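Side-chain contacts in neurotrypsin (Mus musculus, PDB 6H8M), which is an extracellular serine protease with a role in neuronal plasticity, represented here by its third scavenger receptor cysteine-rich (SRCR) domain: residues 8-11 and 17-20; 13-18 and 47-52; 77-80 and 84-87. All coordinates share one frame; numbering follows the deposited sequence.

Interaction 1 (8-11 and 17-20)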
ATOM      1  N   LEU A   8      -7.749   2.491   3.178  1.00 34.36           N
ATOM      2  CA  LEU A   8      -7.944   1.142   2.702  1.00 37.19           C
ATOM      3  C   LEU A   8      -9.375   0.975   2.136  1.00 41.22           C
ATOM      4  O   LEU A   8     -10.328   1.550   2.728  1.00 41.53           O
ATOM      5  CB  LEU A   8      -7.778   0.121   3.840  1.00 37.58           C
ATOM      6  CG  LEU A   8      -6.416   0.201   4.530  1.00 39.67           C
ATOM      7  CD1 LEU A   8      -6.339  -0.917   5.563  1.00 39.76           C
ATOM      8  CD2 LEU A   8      -5.236   0.167   3.538  1.00 40.60           C
ATOM      9  N   VAL A   9      -9.480   0.374   0.951  1.00 38.53           N
ATOM     10  CA  VAL A   9     -10.756   0.266   0.242  1.00 38.40           C
ATOM     11  C   VAL A   9     -11.033  -1.191  -0.127  1.00 38.93           C
ATOM     12  O   VAL A   9     -10.137  -1.972  -0.416  1.00 40.05           O
ATOM     13  CB  VAL A   9     -10.674   1.128  -1.048  1.00 44.68           C
ATOM     14  CG1 VAL A   9     -12.034   1.186  -1.777  1.00 53.65           C
ATOM     15  CG2 VAL A   9     -10.219   2.546  -0.709  1.00 49.23           C
ATOM     16  N   ASP A  10     -12.326  -1.578  -0.088  1.00 41.83           N
ATOM     17  CA  ASP A  10     -12.797  -2.852  -0.640  1.00 46.17           C
ATOM     18  C   ASP A  10     -12.406  -4.079   0.207  1.00 46.21           C
ATOM     19  O   ASP A  10     -12.546  -5.200  -0.299  1.00 44.80           O
ATOM     20  CB  ASP A  10     -12.361  -3.071  -2.086  1.00 42.17           C
ATOM     21  CG  ASP A  10     -13.104  -2.243  -3.096  1.00 54.25           C
ATOM     22  OD1 ASP A  10     -14.227  -1.838  -2.805  1.00 53.66           O
ATOM     23  OD2 ASP A  10     -12.582  -2.040  -4.169  1.00 51.14           O
ATOM     24  N   GLY A  11     -12.015  -3.868   1.445  1.00 42.88           N
ATOM     25  CA  GLY A  11     -11.792  -4.918   2.434  1.00 42.62           C
ATOM     26  C   GLY A  11     -13.095  -5.360   3.066  1.00 49.49           C
ATOM     27  O   GLY A  11     -14.075  -4.715   2.946  1.00 46.41           O
ATOM     28  N   GLY A  17      -7.635  -3.877   3.097  1.00 35.62           N
ATOM     29  CA  GLY A  17      -8.144  -3.510   1.788  1.00 33.69           C
ATOM     30  C   GLY A  17      -7.025  -3.064   0.847  1.00 33.38           C
ATOM     31  O   GLY A  17      -5.819  -3.124   1.227  1.00 34.18           O
ATOM     32  N   ARG A  18      -7.418  -2.579  -0.336  1.00 32.75           N
ATOM     33  CA  ARG A  18      -6.451  -2.029  -1.320  1.00 33.92           C
ATOM     34  C   ARG A  18      -5.986  -0.661  -0.801  1.00 33.93           C
ATOM     35  O   ARG A  18      -6.851   0.142  -0.400  1.00 35.34           O
ATOM     36  CB  ARG A  18      -7.117  -1.893  -2.692  1.00 35.40           C
ATOM     37  CG  ARG A  18      -6.210  -1.321  -3.772  1.00 35.47           C
ATOM     38  CD  ARG A  18      -6.923  -1.165  -5.101  1.00 37.72           C
ATOM     39  NE  ARG A  18      -8.065  -0.266  -5.016  1.00 37.80           N
ATOM     40  CZ  ARG A  18      -9.302  -0.646  -4.718  1.00 40.67           C
ATOM     41  NH1 ARG A  18      -9.564  -1.919  -4.475  1.00 39.23           N
ATOM     42  NH2 ARG A  18     -10.274   0.247  -4.664  1.00 42.37           N
ATOM     43  N   VAL A  19      -4.676  -0.407  -0.841  1.00 33.65           N
ATOM     44  CA  VAL A  19      -4.082   0.869  -0.362  1.00 33.98           C
ATOM     45  C   VAL A  19      -4.311   1.961  -1.380  1.00 36.82           C
ATOM     46  O   VAL A  19      -4.019   1.760  -2.559  1.00 37.19           O
ATOM     47  CB  VAL A  19      -2.572   0.717  -0.109  1.00 38.17           C
ATOM     48  CG1 VAL A  19      -2.103   2.065   0.467  1.00 40.71           C
ATOM     49  CG2 VAL A  19      -2.307  -0.419   0.873  1.00 41.53           C
ATOM     50  N   GLU A  20      -4.945   3.078  -0.958  1.00 35.92           N
ATOM     51  CA  GLU A  20      -5.050   4.239  -1.802  1.00 38.06           C
ATOM     52  C   GLU A  20      -4.348   5.403  -1.100  1.00 38.95           C
ATOM     53  O   GLU A  20      -4.421   5.563   0.139  1.00 39.67           O
ATOM     54  CB  GLU A  20      -6.505   4.528  -2.190  1.00 39.84           C
ATOM     55  CG  GLU A  20      -7.055   3.359  -3.036  1.00 41.08           C
ATOM     56  CD  GLU A  20      -8.342   3.510  -3.783  1.00 48.94           C
ATOM     57  OE1 GLU A  20      -8.577   2.679  -4.702  1.00 46.10           O
ATOM     58  OE2 GLU A  20      -9.057   4.441  -3.423  1.00 49.37           O
TER
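At the loop end of the first β-hairpin of the SRCR domain, strands 6-10 and 18-23, V9 faces R18 as an antiparallel hydrogen-bonded pair. V9 N donates to R18 O at 3.0 Å and R18 N to V9 O at 2.8 Å. On the face that carries V9 and R18, the arginine runs out with CG anti to the backbone N (chi1 179°) and bends at chi3, which swings the guanidinium over toward strand 6-10. NH1 and NH2 grip D10 end-on, both at the single oxygen OD2; R18 NH1 lies 3.0 Å from D10 OD2, and the carboxylate and guanidinium planes are turned 56° apart. The NE and NH2 side of the same guanidinium holds E20 OE1, R18 NE lying 3.0 Å from it, and NH2 thus serves both acids. The salt-bridge network holds the guanidinium from two sides, between D10 at the end of edge strand 6-10 and E20 of strand 18-23, in the five-stranded mixed SRCR sheet; R7 extends it by binding E20 OE2. V9 CG1 is 3.5 Å from R18 NH2, and CG2 touches the E20 carboxylate. On the other face L8 and V19 lie side by side, L8 CD2 meeting V19 CG2 at 4.0 Å, with V103 against both.

Interaction 2 (13-18 and 47-52)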
ATOM      1  N   ASN A  13     -13.486  -5.429   6.290  1.00 45.34           N
ATOM      2  CA  ASN A  13     -13.574  -4.555   7.455  1.00 50.84           C
ATOM      3  C   ASN A  13     -12.546  -3.423   7.272  1.00 49.15           C
ATOM      4  O   ASN A  13     -11.775  -3.422   6.310  1.00 45.15           O
ATOM      5  CB  ASN A  13     -13.347  -5.316   8.771  1.00 53.90           C
ATOM      6  CG  ASN A  13     -12.029  -6.064   8.700  1.00 60.42           C
ATOM      7  OD1 ASN A  13     -10.962  -5.479   8.744  1.00 53.61           O
ATOM      8  ND2 ASN A  13     -12.083  -7.377   8.589  1.00 61.75           N
ATOM      9  N   LYS A  14     -12.494  -2.481   8.219  1.00 46.33           N
ATOM     10  CA  LYS A  14     -11.735  -1.244   8.000  1.00 51.21           C
ATOM     11  C   LYS A  14     -10.243  -1.507   8.197  1.00 51.03           C
ATOM     12  O   LYS A  14      -9.464  -0.663   7.828  1.00 48.29           O
ATOM     13  CB  LYS A  14     -12.210  -0.134   8.940  1.00 60.75           C
ATOM     14  CG  LYS A  14     -12.049  -0.435  10.414  1.00 72.36           C
ATOM     15  CD  LYS A  14     -12.638   0.670  11.325  1.00 82.64           C
ATOM     16  CE  LYS A  14     -12.630   0.270  12.785  1.00 90.73           C
ATOM     17  NZ  LYS A  14     -11.320  -0.325  13.161  1.00 93.14           N
ATOM     18  N   LYS A  15      -9.853  -2.689   8.687  1.00 46.10           N
ATOM     19  CA  LYS A  15      -8.462  -3.011   8.932  1.00 46.52           C
ATOM     20  C   LYS A  15      -7.785  -3.693   7.749  1.00 42.03           C
ATOM     21  O   LYS A  15      -6.622  -4.003   7.874  1.00 44.14           O
ATOM     22  CB  LYS A  15      -8.335  -3.919  10.166  1.00 50.86           C
ATOM     23  CG  LYS A  15      -8.494  -3.179  11.469  1.00 60.03           C
ATOM     24  CD  LYS A  15      -8.117  -4.045  12.662  1.00 65.34           C
ATOM     25  CE  LYS A  15      -8.741  -3.541  13.955  1.00 68.06           C
ATOM     26  NZ  LYS A  15      -8.047  -4.114  15.128  1.00 72.66           N
ATOM     27  N   GLU A  16      -8.443  -3.829   6.581  1.00 42.16           N
ATOM     28  CA  GLU A  16      -7.806  -4.427   5.444  1.00 36.35           C
ATOM     29  C   GLU A  16      -8.405  -3.823   4.169  1.00 37.21           C
ATOM     30  O   GLU A  16      -9.423  -3.182   4.176  1.00 38.84           O
ATOM     31  CB  GLU A  16      -8.056  -5.926   5.420  1.00 39.62           C
ATOM     32  CG  GLU A  16      -9.515  -6.285   5.160  1.00 41.61           C
ATOM     33  CD  GLU A  16      -9.839  -7.769   5.070  1.00 48.43           C
ATOM     34  OE1 GLU A  16      -9.109  -8.560   5.668  1.00 51.36           O
ATOM     35  OE2 GLU A  16     -10.834  -8.105   4.408  1.00 48.77           O
ATOM     36  N   GLY A  17      -7.635  -3.877   3.097  1.00 35.62           N
ATOM     37  CA  GLY A  17      -8.144  -3.510   1.788  1.00 33.69           C
ATOM     38  C   GLY A  17      -7.025  -3.064   0.847  1.00 33.38           C
ATOM     39  O   GLY A  17      -5.819  -3.124   1.227  1.00 34.18           O
ATOM     40  N   ARG A  18      -7.418  -2.579  -0.336  1.00 32.75           N
ATOM     41  CA  ARG A  18      -6.451  -2.029  -1.320  1.00 33.92           C
ATOM     42  C   ARG A  18      -5.986  -0.661  -0.801  1.00 33.93           C
ATOM     43  O   ARG A  18      -6.851   0.142  -0.400  1.00 35.34           O
ATOM     44  CB  ARG A  18      -7.117  -1.893  -2.692  1.00 35.40           C
ATOM     45  CG  ARG A  18      -6.210  -1.321  -3.772  1.00 35.47           C
ATOM     46  CD  ARG A  18      -6.923  -1.165  -5.101  1.00 37.72           C
ATOM     47  NE  ARG A  18      -8.065  -0.266  -5.016  1.00 37.80           N
ATOM     48  CZ  ARG A  18      -9.302  -0.646  -4.718  1.00 40.67           C
ATOM     49  NH1 ARG A  18      -9.564  -1.919  -4.475  1.00 39.23           N
ATOM     50  NH2 ARG A  18     -10.274   0.247  -4.664  1.00 42.37           N
ATOM     51  N   LEU A  47      -1.782   4.068   9.884  1.00 42.84           N
ATOM     52  CA  LEU A  47      -3.207   4.042  10.152  1.00 41.75           C
ATOM     53  C   LEU A  47      -3.541   3.859  11.638  1.00 47.29           C
ATOM     54  O   LEU A  47      -4.707   3.953  12.003  1.00 42.26           O
ATOM     55  CB  LEU A  47      -3.802   2.896   9.331  1.00 41.64           C
ATOM     56  CG  LEU A  47      -3.927   3.128   7.830  1.00 42.86           C
ATOM     57  CD1 LEU A  47      -4.359   1.835   7.137  1.00 44.24           C
ATOM     58  CD2 LEU A  47      -4.901   4.246   7.534  1.00 45.06           C
ATOM     59  N   GLY A  48      -2.535   3.610  12.459  1.00 50.54           N
ATOM     60  CA  GLY A  48      -2.724   3.554  13.902  1.00 52.06           C
ATOM     61  C   GLY A  48      -2.882   2.162  14.447  1.00 56.68           C
ATOM     62  O   GLY A  48      -3.126   2.039  15.630  1.00 56.20           O
ATOM     63  N   TYR A  49      -2.601   1.110  13.652  1.00 48.14           N
ATOM     64  CA  TYR A  49      -2.643  -0.253  14.098  1.00 56.11           C
ATOM     65  C   TYR A  49      -1.230  -0.642  14.579  1.00 62.14           C
ATOM     66  O   TYR A  49      -0.244  -0.142  14.088  1.00 71.28           O
ATOM     67  CB  TYR A  49      -3.159  -1.188  13.008  1.00 53.60           C
ATOM     68  CG  TYR A  49      -4.538  -0.816  12.555  1.00 52.30           C
ATOM     69  CD1 TYR A  49      -5.580  -0.845  13.464  1.00 62.09           C
ATOM     70  CD2 TYR A  49      -4.766  -0.234  11.328  1.00 48.43           C
ATOM     71  CE1 TYR A  49      -6.843  -0.389  13.126  1.00 63.35           C
ATOM     72  CE2 TYR A  49      -6.033   0.176  10.950  1.00 51.26           C
ATOM     73  CZ  TYR A  49      -7.061   0.130  11.862  1.00 58.80           C
ATOM     74  OH  TYR A  49      -8.309   0.514  11.488  1.00 65.79           O
ATOM     75  N   LYS A  50      -1.175  -1.535  15.560  1.00 61.86           N
ATOM     76  CA  LYS A  50       0.047  -1.857  16.283  1.00 71.82           C
ATOM     77  C   LYS A  50       0.469  -3.314  16.075  1.00 69.73           C
ATOM     78  O   LYS A  50       1.619  -3.672  16.419  1.00 68.87           O
ATOM     79  CB  LYS A  50      -0.176  -1.643  17.783  1.00 77.71           C
ATOM     80  CG  LYS A  50      -0.785  -0.301  18.128  1.00 82.14           C
ATOM     81  CD  LYS A  50       0.140   0.876  17.818  1.00 85.92           C
ATOM     82  CE  LYS A  50      -0.514   2.209  18.103  1.00 88.99           C
ATOM     83  NZ  LYS A  50       0.425   3.184  18.699  1.00 97.12           N
ATOM     84  N   GLY A  51      -0.458  -4.165  15.646  1.00 60.19           N
ATOM     85  CA  GLY A  51      -0.217  -5.619  15.570  1.00 58.90           C
ATOM     86  C   GLY A  51       0.506  -6.050  14.292  1.00 56.94           C
ATOM     87  O   GLY A  51       0.971  -5.210  13.512  1.00 56.89           O
ATOM     88  N   PRO A  52       0.594  -7.376  14.054  1.00 59.08           N
ATOM     89  CA  PRO A  52       1.260  -7.924  12.875  1.00 57.65           C
ATOM     90  C   PRO A  52       0.474  -7.459  11.631  1.00 53.05           C
ATOM     91  O   PRO A  52      -0.733  -7.264  11.740  1.00 52.40           O
ATOM     92  CB  PRO A  52       1.193  -9.457  13.038  1.00 61.34           C
ATOM     93  CG  PRO A  52       0.614  -9.710  14.403  1.00 64.96           C
ATOM     94  CD  PRO A  52      -0.038  -8.430  14.866  1.00 62.24           C
TER
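K15 sets its CG over one face of the Y49 ring, a CH-pi contact between the loop joining strands 6-10 and 18-23 and the loop after helix 37-46 of the SRCR fold. The two side chains pass at a slant. K15 CG stands 4.0 Å from the centroid of the Y49 ring and 29° off its normal, displaced toward the hydroxyl-bearing end, where K15 CG is 3.6 Å from Y49 CZ. Beyond CG the lysine stays extended, and CD and CE leave over the CE1 rim; K15 CE comes 3.8 Å from Y49 CE1. This course delivers the ammonium past the tyrosine to D106, with which K15 NZ forms a salt bridge. Y49 also touches D106 and C105, the latter in strand 102-105 of the small two-stranded sheet. The lysines sit at the middle of a type I turn from N13 to E16, where N13 OD1 also makes an Asx turn by accepting from the backbone N of K15 at 3.0 Å, in the carbonyl plane and on a lone pair. On the tyrosine's side, G48 ends the helix in a Schellman motif just before Y49. K14 reaches the same ring at its edge instead of its face: its chain bends at chi4 (46°), turning the ammonium back toward the phenol, and K14 NZ lies 3.5 Å from Y49 OH.

Interaction 3 (77-80 and 84-87)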
ATOM      1  N   GLY A  77      10.440  -1.413   6.975  1.00 62.63           N
ATOM      2  CA  GLY A  77       9.423  -2.018   7.822  1.00 57.36           C
ATOM      3  C   GLY A  77       9.234  -1.303   9.139  1.00 59.36           C
ATOM      4  O   GLY A  77       8.207  -1.499   9.820  1.00 60.60           O
ATOM      5  N   ASN A  78      10.167  -0.405   9.467  1.00 61.46           N
ATOM      6  CA  ASN A  78      10.193   0.288  10.732  1.00 66.75           C
ATOM      7  C   ASN A  78       9.590   1.696  10.650  1.00 68.35           C
ATOM      8  O   ASN A  78       9.413   2.306  11.679  1.00 73.50           O
ATOM      9  CB  ASN A  78      11.632   0.354  11.271  1.00 72.89           C
ATOM     10  CG  ASN A  78      12.171  -1.033  11.522  1.00 74.81           C
ATOM     11  OD1 ASN A  78      11.417  -1.889  11.968  1.00 83.01           O
ATOM     12  ND2 ASN A  78      13.429  -1.292  11.191  1.00 78.48           N
ATOM     13  N   GLU A  79       9.300   2.198   9.445  1.00 65.57           N
ATOM     14  CA  GLU A  79       8.879   3.605   9.257  1.00 63.50           C
ATOM     15  C   GLU A  79       7.522   3.813   9.924  1.00 64.83           C
ATOM     16  O   GLU A  79       6.681   2.875   9.974  1.00 60.11           O
ATOM     17  CB  GLU A  79       8.782   3.952   7.768  1.00 63.87           C
ATOM     18  CG  GLU A  79      10.093   3.871   7.010  1.00 64.11           C
ATOM     19  CD  GLU A  79      10.563   2.560   6.411  1.00 65.86           C
ATOM     20  OE1 GLU A  79      10.035   1.488   6.749  1.00 60.54           O
ATOM     21  OE2 GLU A  79      11.470   2.613   5.582  1.00 68.17           O
ATOM     22  N   LYS A  80       7.290   5.042  10.412  1.00 65.20           N
ATOM     23  CA  LYS A  80       6.030   5.406  11.046  1.00 69.95           C
ATOM     24  C   LYS A  80       5.038   5.844   9.969  1.00 64.51           C
ATOM     25  O   LYS A  80       3.884   6.035  10.262  1.00 67.02           O
ATOM     26  CB  LYS A  80       6.228   6.503  12.103  1.00 79.17           C
ATOM     27  CG  LYS A  80       6.764   6.002  13.448  1.00 87.96           C
ATOM     28  CD  LYS A  80       7.058   7.122  14.438  1.00 96.67           C
ATOM     29  CE  LYS A  80       7.970   6.695  15.570  1.00 97.91           C
ATOM     30  NZ  LYS A  80       8.149   7.790  16.554  1.00105.56           N
ATOM     31  N   ASP A  84       8.024   8.316   4.698  1.00 69.36           N
ATOM     32  CA  ASP A  84       9.431   8.118   5.155  1.00 68.91           C
ATOM     33  C   ASP A  84      10.064   6.949   4.406  1.00 70.24           C
ATOM     34  O   ASP A  84      11.236   6.698   4.522  1.00 67.92           O
ATOM     35  CB  ASP A  84       9.507   7.859   6.664  1.00 71.47           C
ATOM     36  CG  ASP A  84       8.920   8.971   7.504  1.00 75.41           C
ATOM     37  OD1 ASP A  84       8.934  10.091   7.024  1.00 77.46           O
ATOM     38  OD2 ASP A  84       8.385   8.691   8.597  1.00 83.89           O
ATOM     39  N   CYS A  85       9.272   6.141   3.695  1.00 68.31           N
ATOM     40  CA  CYS A  85       9.896   5.102   2.846  1.00 68.98           C
ATOM     41  C   CYS A  85      10.605   5.834   1.713  1.00 72.54           C
ATOM     42  O   CYS A  85      10.415   7.005   1.588  1.00 76.86           O
ATOM     43  CB  CYS A  85       8.863   4.117   2.318  1.00 66.48           C
ATOM     44  SG  CYS A  85       8.121   3.190   3.679  1.00 62.86           S
ATOM     45  N   VAL A  86      11.403   5.130   0.913  1.00 75.73           N
ATOM     46  CA  VAL A  86      12.197   5.771  -0.159  1.00 85.41           C
ATOM     47  C   VAL A  86      11.700   5.234  -1.500  1.00 87.24           C
ATOM     48  O   VAL A  86      11.379   4.063  -1.607  1.00 84.41           O
ATOM     49  CB  VAL A  86      13.721   5.601   0.040  1.00 86.64           C
ATOM     50  CG1 VAL A  86      14.178   6.307   1.309  1.00 88.09           C
ATOM     51  CG2 VAL A  86      14.184   4.151   0.060  1.00 87.75           C
ATOM     52  N   LYS A  87      11.576   6.117  -2.498  1.00 92.20           N
ATOM     53  CA  LYS A  87      11.190   5.726  -3.863  1.00102.08           C
ATOM     54  C   LYS A  87      12.417   5.126  -4.550  1.00106.12           C
ATOM     55  O   LYS A  87      13.540   5.348  -4.103  1.00110.33           O
ATOM     56  CB  LYS A  87      10.578   6.929  -4.589  1.00111.92           C
ATOM     57  CG  LYS A  87       9.315   7.465  -3.915  1.00120.25           C
ATOM     58  CD  LYS A  87       9.243   8.987  -3.757  1.00130.15           C
ATOM     59  CE  LYS A  87       8.055   9.434  -2.920  1.00130.92           C
ATOM     60  NZ  LYS A  87       7.793  10.890  -3.052  1.00136.18           N
TER
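E79 lies against D84 and C85 with its whole side chain, and it has the most surface buried of the residues in this contact. CB and CG meet the aspartate: E79 CG is 4.0 Å from D84 CB, and the same CG lies 3.9 Å from D84 O. Farther out, the carboxylate lies flat against the sulfur, C85 SG standing over its face, 3.7 Å from E79 CD. A bend at chi2 (87°) turns the carboxylate back along its own loop, with its oxygens toward the backbone N of T76 and G77 and one face to the sulfur. There E79 OE1 accepts from G77 N at 2.9 Å, using its syn lone pair, and OE2 takes T76 N. Two bonds, one to each oxygen, thus hold the carboxylate in place and probably favour its charged form. D84, next in buried surface, directs its CB at E79; of its side chain it is this methylene that meets the glutamate, beside the backbone carbonyl O. The carbonyls of G77 and E79 both accept from R45 NH1, which ties the loop to helix 37-46, and V42 of that helix touches E79 and C85. C85 SG is bonded to C75 SG. Through E79 the 77-80 loop packs on the C75-C85 disulfide, which links the two ends of the connection between strands 68-74 and 86-87 in this cysteine-rich SRCR domain.

In the fold
Interaction 1 is the most buried of the three, interaction 2 lies on the surface, and interaction 3 is partly buried, across the chain's centre from interaction 1. Interactions 1 and 2 adjoin: they share G17 and R18, and L8 CG packs 3.7 Å from L47 CD1. One pairs the strands of the first hairpin; the other fastens the hairpin's connecting loop to the chain after helix 37-46. Interactions 1 and 3 reach opposite outer strands of the same sheet, their centres about 19 Å apart. Charge pairing and backbone bonds join the segments in interaction 1, CH-pi contact in interaction 2, and van der Waals contact beside a disulfide in interaction 3.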